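Local atomic coordinates of thermostable monoacylglycerol lipase (Bacillus, PDB entry 4LHE), a protein that hydrolyses monoacylglycerols to glycerol and fatty acid, probably by a serine-nucleophile mechanism, in an alpha/beta hydrolase fold. Residues P187-V192 and L242-K247; R222-Y225 and L230-D233. All coordinates share one frame; numbering follows the deposited sequence.

Contact 1: residues P187-V192 and L242-K247; sequences PALIFV and LEFFAK
Leu189 of strand 188-193 and Phe244 of helix 234-247 mark the nearest approach of the two backbones, with 7.4 Å between Leu189 CA and Phe244 CA, so the gap is filled mainly by the Phe244 ring, met by side chains and by the carbonyl of Pro187. Phe244 carries the helix side of the contact. Its CG stands anti to the backbone N (chi1 178°), which sends the ring from the helix down to the start of the strand. Leu189 lies against one face of this ring in a CH-pi contact: Leu189 CB sits 3.9 Å from the centroid of the Phe244 ring, 20° off the normal and displaced toward the rim. The two side chains run past each other in opposite directions, so that the leucine reaches back toward the helix and its CD2 packs 3.7 Å from Phe244 CB. At the far end of the ring Pro187 takes over. Its carbonyl oxygen meets the ring edge near the plane, 3.5 Å from Phe244 CZ, while Pro187 CB touches the same CZ at 3.8 Å. Val117 of the adjacent strand 115-119 also touches Phe244, and His248 brings its ring against it. Farther out, a salt bridge of 2.8 Å joins Lys247 NZ to Glu243 OE1 across one helical turn. This is the apolar packing of the C-terminal helix on the central sheet that belongs to the alpha/beta hydrolase fold.

Contact 2: residues R222-Y225 and L230-D233; sequences RNSY and LDYD
Ser224 and Asp233 hold each other by two hydrogen bonds: the serine OG donates to Asp233 OD2 at 2.7 Å and accepts from Asp233 N at 3.0 Å. With OG beside its own backbone N, Ser224 can serve both atoms. Asp233 OD2 also receives Asn223 N at 2.8 Å on its syn lone pair, whereas the serine hydroxyl comes from above the carboxylate plane, 35° out of it. The other oxygen, OD1, accepts from a water that in turn accepts from Arg222 N, so both carboxylate oxygens are tied to the 222-225 segment. Asp231 grips the other end: its OD2 takes Tyr225 N at 2.8 Å in a nearly straight bond (160°), on the anti side but out of plane. OD2 also accepts from Lys150 N, while OD1 takes Asn151 N and, weakly, Tyr232 N. The Asn223 amide lies 15° from parallel to the Tyr232 ring, and its OD1 bonds Lys150 NZ. Asn223 O is buried at the edge of that ring without a polar partner. His226, probably the triad histidine, lies between the two segments. The loop thus pinched together joins strand 216-221 to helix 234-247, with Asp233 at the helix N-cap position, though its side chain makes no capping bond.

In the fold
Helix 234-247 links the two contacts: contact 1 packs its C-terminal part on the sheet, and contact 2 closes the loop just before its N-terminus. In sequence, residues 222-233 lie between the two segments of contact 1, and the centres of the contacts lie about 17 Å apart. Contact 1 is buried and apolar, resting on an aromatic ring against aliphatic groups. Contact 2 is partly buried and polar, with side-chain carboxylates and a hydroxyl fixing irregular backbone in a loop with no regular strand or helix. Strand 216-221, which pairs with strand 188-193 of contact 1, runs directly into contact 2.

Contact 1: residues P187-V192 and L242-K247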
loop_
_atom_site.group_PDB
_atom_site.type_symbol
_atom_site.label_atom_id
_atom_site.label_comp_id
_atom_site.label_asym_id
_atom_site.label_seq_id
_atom_site.Cartn_x
_atom_site.Cartn_y
_atom_site.Cartn_z
ATOM N N PRO A 187 -5.619 -4.323 15.923
ATOM C CA PRO A 187 -5.055 -5.604 15.475
ATOM C C PRO A 187 -4.250 -5.483 14.174
ATOM O O PRO A 187 -4.642 -4.767 13.249
ATOM C CB PRO A 187 -6.305 -6.464 15.244
ATOM C CG PRO A 187 -7.254 -5.977 16.294
ATOM C CD PRO A 187 -7.031 -4.464 16.344
ATOM N N ALA A 188 -3.127 -6.181 14.101
ATOM C CA ALA A 188 -2.282 -6.094 12.913
ATOM C C ALA A 188 -1.949 -7.480 12.344
ATOM O O ALA A 188 -1.614 -8.398 13.088
ATOM C CB ALA A 188 -1.009 -5.291 13.217
ATOM N N LEU A 189 -2.092 -7.627 11.029
ATOM C CA LEU A 189 -1.714 -8.839 10.318
ATOM C C LEU A 189 -0.682 -8.407 9.280
ATOM O O LEU A 189 -0.990 -7.657 8.347
ATOM C CB LEU A 189 -2.930 -9.469 9.622
ATOM C CG LEU A 189 -2.671 -10.678 8.711
ATOM C CD1 LEU A 189 -2.101 -11.816 9.522
ATOM C CD2 LEU A 189 -3.928 -11.141 7.959
ATOM N N ILE A 190 0.544 -8.878 9.447
ATOM C CA ILE A 190 1.680 -8.344 8.700
ATOM C C ILE A 190 2.217 -9.387 7.734
ATOM O O ILE A 190 2.834 -10.367 8.164
ATOM C CB ILE A 190 2.788 -7.886 9.682
ATOM C CG1 ILE A 190 2.256 -6.795 10.624
ATOM C CG2 ILE A 190 4.014 -7.367 8.943
ATOM C CD1 ILE A 190 3.234 -6.410 11.731
ATOM N N PHE A 191 1.973 -9.182 6.431
ATOM C CA PHE A 191 2.537 -10.027 5.382
ATOM C C PHE A 191 3.932 -9.591 4.947
ATOM O O PHE A 191 4.210 -8.400 4.809
ATOM C CB PHE A 191 1.631 -10.028 4.143
ATOM C CG PHE A 191 0.320 -10.744 4.353
ATOM C CD1 PHE A 191 0.273 -12.132 4.443
ATOM C CD2 PHE A 191 -0.870 -10.028 4.453
ATOM C CE1 PHE A 191 -0.943 -12.790 4.637
ATOM C CE2 PHE A 191 -2.075 -10.684 4.635
ATOM C CZ PHE A 191 -2.118 -12.056 4.731
ATOM N N VAL A 192 4.802 -10.568 4.696
ATOM C CA VAL A 192 6.141 -10.264 4.212
ATOM C C VAL A 192 6.616 -11.353 3.258
ATOM O O VAL A 192 6.505 -12.551 3.543
ATOM C CB VAL A 192 7.142 -10.057 5.368
ATOM C CG1 VAL A 192 7.185 -11.289 6.274
ATOM C CG2 VAL A 192 8.524 -9.728 4.817
ATOM N N LEU A 242 -9.376 -12.347 4.839
ATOM C CA LEU A 242 -10.804 -12.583 5.075
ATOM C C LEU A 242 -11.038 -13.179 6.457
ATOM O O LEU A 242 -11.981 -12.801 7.153
ATOM C CB LEU A 242 -11.350 -13.525 3.991
ATOM C CG LEU A 242 -11.611 -12.768 2.685
ATOM C CD1 LEU A 242 -12.104 -13.638 1.558
ATOM C CD2 LEU A 242 -12.626 -11.670 2.952
ATOM N N GLU A 243 -10.179 -14.124 6.834
ATOM C CA GLU A 243 -10.196 -14.734 8.161
ATOM C C GLU A 243 -9.897 -13.656 9.216
ATOM O O GLU A 243 -10.594 -13.568 10.235
ATOM C CB GLU A 243 -9.170 -15.879 8.193
ATOM C CG GLU A 243 -8.898 -16.490 9.553
ATOM C CD GLU A 243 -7.645 -17.366 9.584
ATOM O OE1 GLU A 243 -7.094 -17.544 10.691
ATOM O OE2 GLU A 243 -7.213 -17.881 8.520
ATOM N N PHE A 244 -8.896 -12.814 8.946
ATOM C CA PHE A 244 -8.564 -11.687 9.824
ATOM C C PHE A 244 -9.760 -10.739 9.983
ATOM O O PHE A 244 -10.130 -10.380 11.109
ATOM C CB PHE A 244 -7.322 -10.937 9.310
ATOM C CG PHE A 244 -6.929 -9.712 10.135
ATOM C CD1 PHE A 244 -7.250 -8.432 9.700
ATOM C CD2 PHE A 244 -6.209 -9.847 11.319
ATOM C CE1 PHE A 244 -6.884 -7.312 10.430
ATOM C CE2 PHE A 244 -5.843 -8.725 12.059
ATOM C CZ PHE A 244 -6.175 -7.455 11.608
ATOM N N PHE A 245 -10.373 -10.348 8.870
ATOM C CA PHE A 245 -11.530 -9.445 8.915
ATOM C C PHE A 245 -12.698 -10.015 9.753
ATOM O O PHE A 245 -13.210 -9.351 10.670
ATOM C CB PHE A 245 -12.032 -9.120 7.501
ATOM C CG PHE A 245 -10.996 -8.501 6.583
ATOM C CD1 PHE A 245 -9.945 -7.734 7.080
ATOM C CD2 PHE A 245 -11.098 -8.684 5.207
ATOM C CE1 PHE A 245 -9.015 -7.165 6.208
ATOM C CE2 PHE A 245 -10.173 -8.132 4.335
ATOM C CZ PHE A 245 -9.138 -7.359 4.832
ATOM N N ALA A 246 -13.131 -11.227 9.419
ATOM C CA ALA A 246 -14.190 -11.922 10.166
ATOM C C ALA A 246 -13.930 -11.959 11.676
ATOM O O ALA A 246 -14.813 -11.634 12.473
ATOM C CB ALA A 246 -14.363 -13.352 9.627
ATOM N N LYS A 247 -12.723 -12.359 12.074
ATOM C CA LYS A 247 -12.418 -12.472 13.501
ATOM C C LYS A 247 -12.319 -11.157 14.265
ATOM O O LYS A 247 -12.315 -11.176 15.500
ATOM C CB LYS A 247 -11.150 -13.294 13.745
ATOM C CG LYS A 247 -11.276 -14.723 13.284
ATOM C CD LYS A 247 -10.179 -15.600 13.852
ATOM C CE LYS A 247 -8.932 -15.549 13.003
ATOM N NZ LYS A 247 -8.078 -16.772 13.224
#

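Contact 2: residues R222-Y225 and L230-D233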
loop_
_atom_site.group_PDB
_atom_site.type_symbol
_atom_site.label_atom_id
_atom_site.label_comp_id
_atom_site.label_asym_id
_atom_site.label_seq_id
_atom_site.Cartn_x
_atom_site.Cartn_y
_atom_site.Cartn_z
ATOM N N ARG A 222 5.971 -17.376 0.961
ATOM C CA ARG A 222 7.132 -18.150 0.513
ATOM C C ARG A 222 7.322 -18.259 -0.998
ATOM O O ARG A 222 8.424 -18.587 -1.458
ATOM C CB ARG A 222 7.106 -19.547 1.141
ATOM C CG ARG A 222 8.123 -19.726 2.254
ATOM C CD ARG A 222 7.517 -20.028 3.630
ATOM N NE ARG A 222 8.481 -19.645 4.664
ATOM C CZ ARG A 222 8.421 -19.994 5.943
ATOM N NH1 ARG A 222 7.430 -20.755 6.391
ATOM N NH2 ARG A 222 9.361 -19.568 6.777
ATOM N N ASN A 223 6.267 -17.986 -1.765
ATOM C CA ASN A 223 6.336 -18.130 -3.221
ATOM C C ASN A 223 6.101 -16.808 -3.966
ATOM O O ASN A 223 5.582 -16.804 -5.078
ATOM C CB ASN A 223 5.325 -19.184 -3.695
ATOM C CG ASN A 223 5.696 -19.804 -5.046
ATOM O OD1 ASN A 223 6.830 -19.668 -5.526
ATOM N ND2 ASN A 223 4.731 -20.486 -5.663
ATOM N N SER A 224 6.482 -15.690 -3.357
ATOM C CA SER A 224 6.210 -14.388 -3.956
ATOM C C SER A 224 7.373 -13.447 -3.807
ATOM O O SER A 224 8.077 -13.476 -2.804
ATOM C CB SER A 224 4.993 -13.734 -3.292
ATOM O OG SER A 224 3.820 -14.466 -3.549
ATOM N N TYR A 225 7.549 -12.577 -4.789
ATOM C CA TYR A 225 8.478 -11.473 -4.625
ATOM C C TYR A 225 7.670 -10.238 -4.223
ATOM O O TYR A 225 6.482 -10.340 -3.888
ATOM C CB TYR A 225 9.166 -11.115 -5.941
ATOM C CG TYR A 225 10.027 -12.207 -6.533
ATOM C CD1 TYR A 225 10.480 -13.272 -5.759
ATOM C CD2 TYR A 225 10.389 -12.167 -7.878
ATOM C CE1 TYR A 225 11.268 -14.272 -6.321
ATOM C CE2 TYR A 225 11.170 -13.155 -8.445
ATOM C CZ TYR A 225 11.610 -14.200 -7.663
ATOM O OH TYR A 225 12.390 -15.178 -8.240
ATOM N N LEU A 230 -0.184 -9.607 -6.563
ATOM C CA LEU A 230 -0.394 -10.113 -7.910
ATOM C C LEU A 230 0.356 -11.429 -8.123
ATOM O O LEU A 230 0.231 -12.055 -9.186
ATOM C CB LEU A 230 0.114 -9.104 -8.934
ATOM C CG LEU A 230 -0.554 -7.738 -9.063
ATOM C CD1 LEU A 230 0.168 -6.928 -10.132
ATOM C CD2 LEU A 230 -1.986 -7.897 -9.424
ATOM N N ASP A 231 1.141 -11.839 -7.127
ATOM C CA ASP A 231 2.051 -12.984 -7.280
ATOM C C ASP A 231 1.387 -14.308 -6.888
ATOM O O ASP A 231 0.175 -14.357 -6.631
ATOM C CB ASP A 231 3.323 -12.756 -6.451
ATOM C CG ASP A 231 4.586 -13.181 -7.176
ATOM O OD1 ASP A 231 4.502 -14.000 -8.127
ATOM O OD2 ASP A 231 5.672 -12.669 -6.815
ATOM N N TYR A 232 2.175 -15.378 -6.824
ATOM C CA TYR A 232 1.623 -16.710 -6.541
ATOM C C TYR A 232 0.933 -16.835 -5.173
ATOM O O TYR A 232 0.030 -17.652 -5.002
ATOM C CB TYR A 232 2.706 -17.792 -6.687
ATOM C CG TYR A 232 3.163 -18.042 -8.108
ATOM C CD1 TYR A 232 2.277 -18.506 -9.081
ATOM C CD2 TYR A 232 4.490 -17.843 -8.473
ATOM C CE1 TYR A 232 2.703 -18.744 -10.379
ATOM C CE2 TYR A 232 4.918 -18.067 -9.761
ATOM C CZ TYR A 232 4.024 -18.522 -10.707
ATOM O OH TYR A 232 4.470 -18.757 -11.992
ATOM N N ASP A 233 1.343 -16.027 -4.205
ATOM C CA ASP A 233 0.712 -16.095 -2.895
ATOM C C ASP A 233 -0.570 -15.257 -2.794
ATOM O O ASP A 233 -1.108 -15.110 -1.703
ATOM C CB ASP A 233 1.696 -15.724 -1.778
ATOM C CG ASP A 233 2.789 -16.777 -1.585
ATOM O OD1 ASP A 233 2.443 -17.963 -1.403
ATOM O OD2 ASP A 233 3.988 -16.418 -1.622
HETATM O O HOH W 1 3.449 -18.863 1.299
#